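Local coordinates for uncharacterized protein (Corynebacterium diphtheriae, PDB 3V7B) that is of unknown function but belongs to the DUF2020 family, in the same clan as the Mog1p and PsbP proteins, at residues T39-R43 and W129-Q133; Q42-G48 and V59-P64; G114-A118 and A138-A142. All blocks are in the same frame, centred on the assembly; numbering follows the deposited sequence.

Interaction 1: residues T39-R43 and W129-Q133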
ATOM      1  N   THR A  39      10.522   3.807  -9.673  1.00 19.87           N
ATOM      2  CA  THR A  39      10.550   2.529  -8.885  1.00 18.51           C
ATOM      3  C   THR A  39       9.629   1.481  -9.460  1.00 18.31           C
ATOM      4  O   THR A  39      10.068   0.354  -9.765  1.00 18.58           O
ATOM      5  CB  THR A  39      10.162   2.772  -7.417  1.00 17.94           C
ATOM      6  OG1 THR A  39      11.027   3.779  -6.887  1.00 17.58           O
ATOM      7  CG2 THR A  39      10.315   1.411  -6.579  1.00 16.23           C
ATOM      8  N   ASN A  40       8.369   1.875  -9.688  1.00 18.29           N
ATOM      9  CA  ASN A  40       7.350   0.927 -10.238  1.00 18.21           C
ATOM     10  C   ASN A  40       7.557   0.700 -11.760  1.00 20.46           C
ATOM     11  O   ASN A  40       7.471  -0.411 -12.219  1.00 19.07           O
ATOM     12  CB  ASN A  40       5.943   1.348  -9.929  1.00 18.07           C
ATOM     13  CG  ASN A  40       4.960   0.196  -9.953  1.00 18.78           C
ATOM     14  OD1 ASN A  40       3.973   0.215 -10.684  1.00 22.35           O
ATOM     15  ND2 ASN A  40       5.171  -0.739  -9.098  1.00 16.43           N
ATOM     16  N   GLY A  41       7.876   1.743 -12.504  1.00 20.88           N
ATOM     17  CA  GLY A  41       8.345   1.532 -13.862  1.00 20.35           C
ATOM     18  C   GLY A  41       7.449   1.990 -14.984  1.00 21.51           C
ATOM     19  O   GLY A  41       7.807   1.785 -16.154  1.00 21.54           O
ATOM     20  N   GLN A  42       6.344   2.646 -14.662  1.00 21.15           N
ATOM     21  CA  GLN A  42       5.432   3.140 -15.684  1.00 21.76           C
ATOM     22  C   GLN A  42       5.201   4.608 -15.526  1.00 20.58           C
ATOM     23  O   GLN A  42       5.124   5.126 -14.397  1.00 22.25           O
ATOM     24  CB  GLN A  42       4.085   2.434 -15.624  1.00 22.17           C
ATOM     25  CG  GLN A  42       4.172   0.942 -15.855  1.00 23.31           C
ATOM     26  CD  GLN A  42       2.791   0.261 -15.830  1.00 22.54           C
ATOM     27  OE1 GLN A  42       1.883   0.676 -15.113  1.00 23.49           O
ATOM     28  NE2 GLN A  42       2.632  -0.746 -16.674  1.00 23.48           N
ATOM     29  N   ARG A  43       5.093   5.310 -16.661  1.00 18.33           N
ATOM     30  CA  ARG A  43       4.742   6.709 -16.613  1.00 19.28           C
ATOM     31  C   ARG A  43       3.415   7.035 -15.907  1.00 19.53           C
ATOM     32  O   ARG A  43       2.440   6.300 -16.045  1.00 19.43           O
ATOM     33  CB  ARG A  43       4.735   7.292 -18.022  1.00 18.54           C
ATOM     34  CG  ARG A  43       6.126   7.195 -18.649  1.00 19.04           C
ATOM     35  CD  ARG A  43       6.071   7.593 -20.109  1.00 19.56           C
ATOM     36  NE  ARG A  43       7.336   7.442 -20.829  1.00 19.94           N
ATOM     37  CZ  ARG A  43       7.773   6.296 -21.377  1.00 21.71           C
ATOM     38  NH1 ARG A  43       7.081   5.164 -21.258  1.00 20.64           N
ATOM     39  NH2 ARG A  43       8.911   6.254 -22.061  1.00 21.43           N
ATOM     40  N   TRP A 129       0.290  -2.627  -3.138  1.00 12.61           N
ATOM     41  CA  TRP A 129       0.045  -3.463  -4.283  1.00 13.64           C
ATOM     42  C   TRP A 129       0.717  -2.758  -5.466  1.00 14.45           C
ATOM     43  O   TRP A 129       0.687  -1.521  -5.566  1.00 13.28           O
ATOM     44  CB  TRP A 129      -1.447  -3.528  -4.541  1.00 13.48           C
ATOM     45  CG  TRP A 129      -2.239  -4.323  -3.558  1.00 14.58           C
ATOM     46  CD1 TRP A 129      -2.443  -5.671  -3.533  1.00 15.66           C
ATOM     47  CD2 TRP A 129      -3.015  -3.788  -2.467  1.00 15.24           C
ATOM     48  NE1 TRP A 129      -3.311  -6.019  -2.535  1.00 14.88           N
ATOM     49  CE2 TRP A 129      -3.678  -4.920  -1.842  1.00 16.09           C
ATOM     50  CE3 TRP A 129      -3.256  -2.498  -1.979  1.00 16.26           C
ATOM     51  CZ2 TRP A 129      -4.534  -4.762  -0.800  1.00 16.54           C
ATOM     52  CZ3 TRP A 129      -4.089  -2.340  -0.892  1.00 16.08           C
ATOM     53  CH2 TRP A 129      -4.718  -3.409  -0.301  1.00 16.93           C
ATOM     54  N   SER A 130       1.304  -3.541  -6.343  1.00 15.16           N
ATOM     55  CA  SER A 130       1.851  -3.052  -7.595  1.00 15.97           C
ATOM     56  C   SER A 130       1.312  -3.883  -8.749  1.00 16.83           C
ATOM     57  O   SER A 130       1.060  -5.059  -8.592  1.00 15.75           O
ATOM     58  CB  SER A 130       3.373  -3.180  -7.605  1.00 17.25           C
ATOM     59  OG  SER A 130       3.899  -3.049  -8.928  1.00 17.92           O
ATOM     60  N   ASN A 131       1.199  -3.263  -9.918  1.00 17.12           N
ATOM     61  CA  ASN A 131       0.767  -3.988 -11.128  1.00 18.17           C
ATOM     62  C   ASN A 131       1.924  -4.743 -11.760  1.00 19.72           C
ATOM     63  O   ASN A 131       1.736  -5.384 -12.786  1.00 23.41           O
ATOM     64  CB  ASN A 131       0.048  -3.066 -12.156  1.00 17.45           C
ATOM     65  CG  ASN A 131       0.995  -2.110 -12.866  1.00 16.59           C
ATOM     66  OD1 ASN A 131       2.159  -1.986 -12.506  1.00 16.56           O
ATOM     67  ND2 ASN A 131       0.481  -1.423 -13.912  1.00 16.85           N
ATOM     68  N   GLN A 132       3.122  -4.623 -11.161  1.00 21.63           N
ATOM     69  CA  GLN A 132       4.350  -5.248 -11.674  1.00 23.16           C
ATOM     70  C   GLN A 132       4.581  -6.621 -11.060  1.00 22.63           C
ATOM     71  O   GLN A 132       4.033  -6.932 -10.025  1.00 20.77           O
ATOM     72  CB  GLN A 132       5.547  -4.334 -11.346  1.00 21.70           C
ATOM     73  CG  GLN A 132       5.353  -2.947 -11.912  1.00 21.84           C
ATOM     74  CD  GLN A 132       5.431  -2.903 -13.425  1.00 23.84           C
ATOM     75  OE1 GLN A 132       6.340  -3.453 -14.014  1.00 26.93           O
ATOM     76  NE2 GLN A 132       4.490  -2.219 -14.058  1.00 24.36           N
ATOM     77  N   GLN A 133       5.427  -7.412 -11.687  1.00 23.02           N
ATOM     78  CA  GLN A 133       5.620  -8.778 -11.262  1.00 26.20           C
ATOM     79  C   GLN A 133       6.633  -8.925 -10.154  1.00 24.12           C
ATOM     80  O   GLN A 133       6.667  -9.971  -9.506  1.00 22.57           O
ATOM     81  CB  GLN A 133       6.055  -9.611 -12.429  1.00 29.59           C
ATOM     82  CG  GLN A 133       5.010  -9.597 -13.527  1.00 33.41           C
ATOM     83  CD  GLN A 133       5.224 -10.740 -14.491  1.00 39.17           C
ATOM     84  OE1 GLN A 133       5.553 -11.864 -14.069  1.00 47.65           O
ATOM     85  NE2 GLN A 133       5.030 -10.472 -15.780  1.00 38.58           N
TER
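N40, the last residue of helix 33-40, and Q132, in the turn after strand 124-130, bring their backbones to 7.0 Å between CA atoms, so that mostly side chains fill the gap. The turn is an ST turn: S130 OG, set anti to its own backbone nitrogen (chi1 164°), lies beside the carbonyl carbon and accepts from Q132 N at 2.8 Å. Serine suits this place because its short hydroxyl can fold back onto the chain. Facing it, the chain leaves the helix at G41, just after N40, with a positive phi that would press a CB against the preceding carbonyl O; glycine has none.

Beyond the glycine, Q42 extends its chain toward N131, and the two side chains meet from opposite directions. N131 ND2 donates to Q42 OE1 at 2.8 Å in a nearly straight bond, 166° at the hydrogen. The two amide planes are almost perpendicular: OE1 stays close to the plane of the N131 amide, whereas ND2 stands above the Q42 carbonyl plane. The second amide atom of N131 is used too, since OD1 accepts from Q132 NE2 at 2.8 Å. Side-chain amides are apt here, as each can offer a donor and an acceptor in a relay.

Q132 bends at its second torsion (chi2 -70°), which folds its amide back toward the 39-43 segment. K137 NZ bonds to N40 O and, weakly, to Q132 OE1, adding a positive charge at the helix end. Q132 CG also rests 3.3 Å from N40 O.

Interaction 2: residues Q42-G48 and V59-P64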
ATOM      1  N   GLN A  42       6.344   2.646 -14.662  1.00 21.15           N
ATOM      2  CA  GLN A  42       5.432   3.140 -15.684  1.00 21.76           C
ATOM      3  C   GLN A  42       5.201   4.608 -15.526  1.00 20.58           C
ATOM      4  O   GLN A  42       5.124   5.126 -14.397  1.00 22.25           O
ATOM      5  CB  GLN A  42       4.085   2.434 -15.624  1.00 22.17           C
ATOM      6  CG  GLN A  42       4.172   0.942 -15.855  1.00 23.31           C
ATOM      7  CD  GLN A  42       2.791   0.261 -15.830  1.00 22.54           C
ATOM      8  OE1 GLN A  42       1.883   0.676 -15.113  1.00 23.49           O
ATOM      9  NE2 GLN A  42       2.632  -0.746 -16.674  1.00 23.48           N
ATOM     10  N   ARG A  43       5.093   5.310 -16.661  1.00 18.33           N
ATOM     11  CA  ARG A  43       4.742   6.709 -16.613  1.00 19.28           C
ATOM     12  C   ARG A  43       3.415   7.035 -15.907  1.00 19.53           C
ATOM     13  O   ARG A  43       2.440   6.300 -16.045  1.00 19.43           O
ATOM     14  CB  ARG A  43       4.735   7.292 -18.022  1.00 18.54           C
ATOM     15  CG  ARG A  43       6.126   7.195 -18.649  1.00 19.04           C
ATOM     16  CD  ARG A  43       6.071   7.593 -20.109  1.00 19.56           C
ATOM     17  NE  ARG A  43       7.336   7.442 -20.829  1.00 19.94           N
ATOM     18  CZ  ARG A  43       7.773   6.296 -21.377  1.00 21.71           C
ATOM     19  NH1 ARG A  43       7.081   5.164 -21.258  1.00 20.64           N
ATOM     20  NH2 ARG A  43       8.911   6.254 -22.061  1.00 21.43           N
HETATM   21  N   MSE A  44       3.386   8.157 -15.189  1.00 20.19           N
HETATM   22  CA  MSE A  44       2.196   8.604 -14.442  1.00 20.93           C
HETATM   23  C   MSE A  44       1.159   9.310 -15.317  1.00 21.03           C
HETATM   24  O   MSE A  44       1.469  10.304 -16.040  1.00 24.52           O
HETATM   25  CB  MSE A  44       2.583   9.564 -13.292  1.00 21.44           C
HETATM   26  CG  MSE A  44       1.545   9.663 -12.132  1.00 22.15           C
HETATM   27 SE   MSE A  44       1.588   8.088 -10.989  0.86 20.31          SE
HETATM   28  CE  MSE A  44       3.351   8.230 -10.284  1.00 21.37           C
ATOM     29  N   THR A  45      -0.061   8.830 -15.238  1.00 20.66           N
ATOM     30  CA  THR A  45      -1.211   9.519 -15.782  1.00 21.09           C
ATOM     31  C   THR A  45      -1.867  10.405 -14.732  1.00 21.09           C
ATOM     32  O   THR A  45      -2.380  11.465 -15.045  1.00 23.06           O
ATOM     33  CB  THR A  45      -2.285   8.529 -16.271  1.00 22.54           C
ATOM     34  OG1 THR A  45      -1.764   7.827 -17.406  1.00 24.86           O
ATOM     35  CG2 THR A  45      -3.476   9.299 -16.747  1.00 22.63           C
ATOM     36  N   GLY A  46      -1.923   9.937 -13.501  1.00 18.38           N
ATOM     37  CA  GLY A  46      -2.586  10.701 -12.451  1.00 18.87           C
ATOM     38  C   GLY A  46      -2.465   9.954 -11.148  1.00 17.14           C
ATOM     39  O   GLY A  46      -1.942   8.808 -11.128  1.00 16.46           O
ATOM     40  N   GLN A  47      -2.967  10.575 -10.078  1.00 16.72           N
ATOM     41  CA  GLN A  47      -2.875   9.999  -8.750  1.00 16.87           C
ATOM     42  C   GLN A  47      -3.883  10.618  -7.834  1.00 16.55           C
ATOM     43  O   GLN A  47      -4.348  11.665  -8.120  1.00 17.00           O
ATOM     44  CB  GLN A  47      -1.473  10.157  -8.188  1.00 18.58           C
ATOM     45  CG  GLN A  47      -1.093  11.573  -7.799  1.00 21.58           C
ATOM     46  CD  GLN A  47       0.401  11.656  -7.581  1.00 23.45           C
ATOM     47  OE1 GLN A  47       1.114  12.107  -8.463  1.00 26.59           O
ATOM     48  NE2 GLN A  47       0.870  11.192  -6.437  1.00 23.23           N
ATOM     49  N   GLY A  48      -4.242   9.924  -6.755  1.00 17.16           N
ATOM     50  CA  GLY A  48      -5.166  10.520  -5.743  1.00 17.35           C
ATOM     51  C   GLY A  48      -4.907   9.951  -4.367  1.00 15.72           C
ATOM     52  O   GLY A  48      -4.047   9.097  -4.213  1.00 16.47           O
ATOM     53  N   VAL A  59      -2.980   6.409  -4.362  1.00 12.48           N
ATOM     54  CA  VAL A  59      -3.135   5.530  -5.540  1.00 12.21           C
ATOM     55  C   VAL A  59      -2.556   6.188  -6.782  1.00 13.46           C
ATOM     56  O   VAL A  59      -2.725   7.393  -6.981  1.00 14.46           O
ATOM     57  CB  VAL A  59      -4.582   5.251  -5.806  1.00 12.84           C
ATOM     58  CG1 VAL A  59      -4.706   4.186  -6.933  1.00 11.95           C
ATOM     59  CG2 VAL A  59      -5.270   4.762  -4.530  1.00 12.68           C
ATOM     60  N   PHE A  60      -1.823   5.393  -7.571  1.00 13.51           N
ATOM     61  CA  PHE A  60      -1.062   5.910  -8.651  1.00 15.36           C
ATOM     62  C   PHE A  60      -1.423   5.134  -9.913  1.00 16.41           C
ATOM     63  O   PHE A  60      -1.333   3.914  -9.974  1.00 16.00           O
ATOM     64  CB  PHE A  60       0.449   5.805  -8.424  1.00 15.41           C
ATOM     65  CG  PHE A  60       0.951   6.328  -7.096  1.00 15.57           C
ATOM     66  CD1 PHE A  60       1.360   7.647  -6.956  1.00 15.77           C
ATOM     67  CD2 PHE A  60       0.942   5.516  -5.959  1.00 15.08           C
ATOM     68  CE1 PHE A  60       1.889   8.115  -5.771  1.00 15.61           C
ATOM     69  CE2 PHE A  60       1.377   6.039  -4.738  1.00 16.02           C
ATOM     70  CZ  PHE A  60       1.852   7.339  -4.651  1.00 15.82           C
ATOM     71  N   TRP A  61      -1.789   5.898 -10.931  1.00 16.56           N
ATOM     72  CA  TRP A  61      -2.215   5.379 -12.213  1.00 16.26           C
ATOM     73  C   TRP A  61      -1.263   5.680 -13.337  1.00 16.98           C
ATOM     74  O   TRP A  61      -0.709   6.768 -13.430  1.00 16.16           O
ATOM     75  CB  TRP A  61      -3.564   5.986 -12.618  1.00 16.59           C
ATOM     76  CG  TRP A  61      -4.729   5.334 -11.950  1.00 16.17           C
ATOM     77  CD1 TRP A  61      -5.480   4.208 -12.371  1.00 15.82           C
ATOM     78  CD2 TRP A  61      -5.376   5.825 -10.776  1.00 15.20           C
ATOM     79  NE1 TRP A  61      -6.505   3.944 -11.507  1.00 16.47           N
ATOM     80  CE2 TRP A  61      -6.496   4.929 -10.508  1.00 15.15           C
ATOM     81  CE3 TRP A  61      -5.111   6.883  -9.905  1.00 16.22           C
ATOM     82  CZ2 TRP A  61      -7.271   5.071  -9.398  1.00 17.72           C
ATOM     83  CZ3 TRP A  61      -5.949   7.036  -8.805  1.00 16.37           C
ATOM     84  CH2 TRP A  61      -6.988   6.145  -8.566  1.00 15.61           C
ATOM     85  N   SER A  62      -1.099   4.691 -14.211  1.00 16.71           N
ATOM     86  CA  SER A  62      -0.503   4.868 -15.535  1.00 18.43           C
ATOM     87  C   SER A  62      -1.592   4.635 -16.580  1.00 20.29           C
ATOM     88  O   SER A  62      -2.767   4.844 -16.301  1.00 21.17           O
ATOM     89  CB  SER A  62       0.633   3.890 -15.756  1.00 18.61           C
ATOM     90  OG  SER A  62       1.413   4.247 -16.909  1.00 19.98           O
ATOM     91  N   TYR A  63      -1.237   4.162 -17.766  1.00 22.25           N
ATOM     92  CA  TYR A  63      -2.237   4.037 -18.799  1.00 25.15           C
ATOM     93  C   TYR A  63      -3.330   2.949 -18.546  1.00 26.33           C
ATOM     94  O   TYR A  63      -4.473   3.118 -18.979  1.00 29.34           O
ATOM     95  CB  TYR A  63      -1.567   3.833 -20.172  1.00 27.67           C
ATOM     96  CG  TYR A  63      -0.768   2.544 -20.287  1.00 31.03           C
ATOM     97  CD1 TYR A  63      -1.390   1.329 -20.694  1.00 34.80           C
ATOM     98  CD2 TYR A  63       0.599   2.519 -20.005  1.00 32.69           C
ATOM     99  CE1 TYR A  63      -0.661   0.138 -20.797  1.00 36.24           C
ATOM    100  CE2 TYR A  63       1.319   1.342 -20.105  1.00 34.69           C
ATOM    101  CZ  TYR A  63       0.679   0.161 -20.498  1.00 36.40           C
ATOM    102  OH  TYR A  63       1.391  -1.002 -20.560  1.00 41.79           O
ATOM    103  N   PRO A  64      -3.008   1.841 -17.860  1.00 25.41           N
ATOM    104  CA  PRO A  64      -4.122   0.881 -17.634  1.00 25.70           C
ATOM    105  C   PRO A  64      -5.265   1.429 -16.791  1.00 25.68           C
ATOM    106  O   PRO A  64      -5.129   2.423 -16.049  1.00 22.76           O
ATOM    107  CB  PRO A  64      -3.442  -0.278 -16.880  1.00 25.10           C
ATOM    108  CG  PRO A  64      -2.014  -0.172 -17.224  1.00 24.38           C
ATOM    109  CD  PRO A  64      -1.729   1.310 -17.370  1.00 25.38           C
TER
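F60 and Q47 project side by side from a non-hydrogen-bonded antiparallel pair of the hairpin formed by strands 46-50 and 57-61. The Q47 amide is turned 62° from the phenyl plane, and its NE2 approaches F60 CE1 to 3.3 Å. Its CG sits between the backbone nitrogen and carbonyl carbon (chi1 71°), an orientation that carries the chain along the ring, while OE1 bonds to S33 OG. From the loop before the strand comes M44, a selenomethionine. Bent at chi2 and chi3, it brings SE to 3.6 Å from F60 CB and to the ring edge, 80° off the normal, a Met-aromatic contact to which methionine's flexible chain is well suited; here selenium replaces its sulfur.

W61 lies on the other face of the sheet, where its partner G46, and G48 opposite V59, are glycines. Neither carries a CB, and the indole spreads beside them with G46 O and G48 N at its edge; CZ3 is 3.9 Å from G48 N. V59 CG1 covers part of one indole face. Where the pairing ends, T45 and G46 both face W61 in a classic beta bulge: T45 N donates to W61 O at 2.8 Å, G46 N only weakly at 3.4 Å. S62 OG then donates to R43 O, at a modelled distance so short that its exact length is doubtful.

C58, just before V59, is disulfide-bonded to C28. Chemically, the contact divides its labour: backbone bonds set the register, while the Q47 amide, held by S33, and the M44 side chain lie against F60.

Interaction 3: residues G114-A118 and A138-A142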
ATOM      1  N   GLY A 114       0.522  -9.176 -10.660  1.00 27.84           N
ATOM      2  CA  GLY A 114       0.985  -8.080  -9.819  1.00 24.83           C
ATOM      3  C   GLY A 114       1.686  -8.555  -8.559  1.00 22.11           C
ATOM      4  O   GLY A 114       2.004  -9.745  -8.400  1.00 23.14           O
ATOM      5  N   ALA A 115       1.906  -7.617  -7.614  1.00 19.20           N
ATOM      6  CA  ALA A 115       2.722  -7.909  -6.476  1.00 16.80           C
ATOM      7  C   ALA A 115       2.024  -7.307  -5.279  1.00 16.12           C
ATOM      8  O   ALA A 115       1.319  -6.339  -5.431  1.00 14.68           O
ATOM      9  CB  ALA A 115       4.122  -7.301  -6.631  1.00 17.68           C
ATOM     10  N   VAL A 116       2.349  -7.818  -4.111  1.00 14.82           N
ATOM     11  CA  VAL A 116       1.881  -7.260  -2.842  1.00 14.65           C
ATOM     12  C   VAL A 116       2.987  -7.312  -1.790  1.00 14.53           C
ATOM     13  O   VAL A 116       3.871  -8.179  -1.804  1.00 14.75           O
ATOM     14  CB  VAL A 116       0.616  -8.003  -2.324  1.00 14.54           C
ATOM     15  CG1 VAL A 116       0.958  -9.488  -2.013  1.00 16.29           C
ATOM     16  CG2 VAL A 116      -0.100  -7.212  -1.179  1.00 15.19           C
ATOM     17  N   TYR A 117       2.930  -6.371  -0.856  1.00 14.42           N
ATOM     18  CA  TYR A 117       3.830  -6.350   0.236  1.00 14.26           C
ATOM     19  C   TYR A 117       3.026  -5.780   1.380  1.00 14.13           C
ATOM     20  O   TYR A 117       2.523  -4.617   1.325  1.00 13.18           O
ATOM     21  CB  TYR A 117       5.104  -5.510  -0.047  1.00 16.39           C
ATOM     22  CG  TYR A 117       6.166  -5.583   1.071  1.00 16.19           C
ATOM     23  CD1 TYR A 117       7.256  -6.486   0.957  1.00 17.86           C
ATOM     24  CD2 TYR A 117       6.127  -4.756   2.190  1.00 15.48           C
ATOM     25  CE1 TYR A 117       8.218  -6.585   1.929  1.00 16.59           C
ATOM     26  CE2 TYR A 117       7.100  -4.849   3.178  1.00 15.49           C
ATOM     27  CZ  TYR A 117       8.167  -5.763   3.025  1.00 16.68           C
ATOM     28  OH  TYR A 117       9.168  -5.904   3.955  1.00 17.44           O
ATOM     29  N   ALA A 118       2.843  -6.600   2.402  1.00 13.15           N
ATOM     30  CA  ALA A 118       1.937  -6.278   3.516  1.00 12.95           C
ATOM     31  C   ALA A 118       2.532  -6.628   4.848  1.00 12.48           C
ATOM     32  O   ALA A 118       2.915  -7.755   5.113  1.00 12.57           O
ATOM     33  CB  ALA A 118       0.591  -6.963   3.337  1.00 13.40           C
ATOM     34  N   ALA A 138       7.152  -3.256  -4.667  1.00 15.15           N
ATOM     35  CA  ALA A 138       6.183  -3.074  -3.614  1.00 14.78           C
ATOM     36  C   ALA A 138       6.908  -2.938  -2.273  1.00 14.21           C
ATOM     37  O   ALA A 138       6.561  -2.079  -1.417  1.00 14.37           O
ATOM     38  CB  ALA A 138       5.204  -4.257  -3.583  1.00 16.56           C
ATOM     39  N   GLU A 139       7.931  -3.737  -2.087  1.00 14.88           N
ATOM     40  CA  GLU A 139       8.727  -3.676  -0.847  1.00 16.78           C
ATOM     41  C   GLU A 139       9.417  -2.326  -0.684  1.00 15.17           C
ATOM     42  O   GLU A 139       9.417  -1.765   0.364  1.00 14.77           O
ATOM     43  CB  GLU A 139       9.744  -4.786  -0.848  1.00 17.59           C
ATOM     44  CG  GLU A 139      10.676  -4.746   0.333  1.00 21.27           C
ATOM     45  CD  GLU A 139      11.576  -5.985   0.373  1.00 25.94           C
ATOM     46  OE1 GLU A 139      11.143  -7.068  -0.090  1.00 28.76           O
ATOM     47  OE2 GLU A 139      12.683  -5.852   0.893  1.00 31.04           O
ATOM     48  N   LEU A 140       9.978  -1.792  -1.756  1.00 15.70           N
ATOM     49  CA  LEU A 140      10.674  -0.479  -1.720  1.00 15.02           C
ATOM     50  C   LEU A 140       9.733   0.648  -1.417  1.00 14.52           C
ATOM     51  O   LEU A 140      10.038   1.532  -0.613  1.00 13.84           O
ATOM     52  CB  LEU A 140      11.360  -0.206  -3.052  1.00 15.66           C
ATOM     53  CG  LEU A 140      12.588  -1.045  -3.425  1.00 18.10           C
ATOM     54  CD1 LEU A 140      12.996  -0.860  -4.907  1.00 17.83           C
ATOM     55  CD2 LEU A 140      13.730  -0.694  -2.460  1.00 19.43           C
HETATM   56  N   MSE A 141       8.549   0.571  -2.027  1.00 13.75           N
HETATM   57  CA  MSE A 141       7.521   1.546  -1.746  1.00 13.15           C
HETATM   58  C   MSE A 141       7.020   1.480  -0.293  1.00 12.43           C
HETATM   59  O   MSE A 141       6.817   2.501   0.333  1.00 11.44           O
HETATM   60  CB  MSE A 141       6.379   1.397  -2.801  1.00 14.04           C
HETATM   61  CG  MSE A 141       6.781   1.864  -4.160  1.00 15.63           C
HETATM   62 SE   MSE A 141       5.324   1.872  -5.471  0.83 16.25          SE
HETATM   63  CE  MSE A 141       5.176  -0.018  -5.863  1.00 15.71           C
ATOM     64  N   ALA A 142       6.776   0.280   0.222  1.00 11.97           N
ATOM     65  CA  ALA A 142       6.334   0.152   1.620  1.00 13.19           C
ATOM     66  C   ALA A 142       7.361   0.702   2.564  1.00 13.62           C
ATOM     67  O   ALA A 142       7.028   1.445   3.510  1.00 13.55           O
ATOM     68  CB  ALA A 142       6.030  -1.272   1.986  1.00 13.15           C
TER
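Y117 and E139 meet through a CH-pi contact between strand and helix. E139 CA stands over one face of the phenol ring, 3.9 Å from its centroid and 20° off the normal. CG of Y117 is anti to the backbone nitrogen (chi1 -174°), which carries the ring across the helix against E139 and A142. The extended E139 chain crosses the ring at a slant, CG reaching 3.5 Å from Y117 CE1.

The apolar contacts use small residues. A138 CB meets Y117 CB at 3.8 Å and A115 CB at 4.4 Å; one turn later, A142 CB touches Y117 CD2 at 3.5 Å. Alanine suits these places because its bare methyl helps the axis of 138-142 come within 7.7 Å of that of 114-118, at a crossing angle of -37°.

The polar ends find partners beyond the two segments. Y117 OH bonds to E100 O, and E139 OE1 forms a salt bridge with R108, which probably offsets the nearby carboxylate of E100.

Helix 135-149 thus lies on one face of the sheet, where M141 packs against helix 33-40 and V128 of strand 124-130, while A118 points to the opposite face and meets V86 and A89 of helix 79-89.

All three contacts reach one antiparallel sheet. Interaction 2 pairs one of its outermost strands, 46-50, with strand 57-61, whereas interactions 1 and 3 involve the neighbouring strands 124-130 and 114-121. Interactions 1 and 2 share Q42 and R43, and their centres are about 10 Å apart, so the loop after helix 33-40 serves both. Interactions 1 and 3, about 9 Å apart between centres, touch directly: S130 O and A115 N probably hydrogen-bond, and N40 packs on M141. Their segments alternate along the chain. Interaction 2 closes before interaction 3 opens, about 16 Å away between centres. Interaction 1 joins the early part of the chain to the late part, while interactions 2 and 3 are more local.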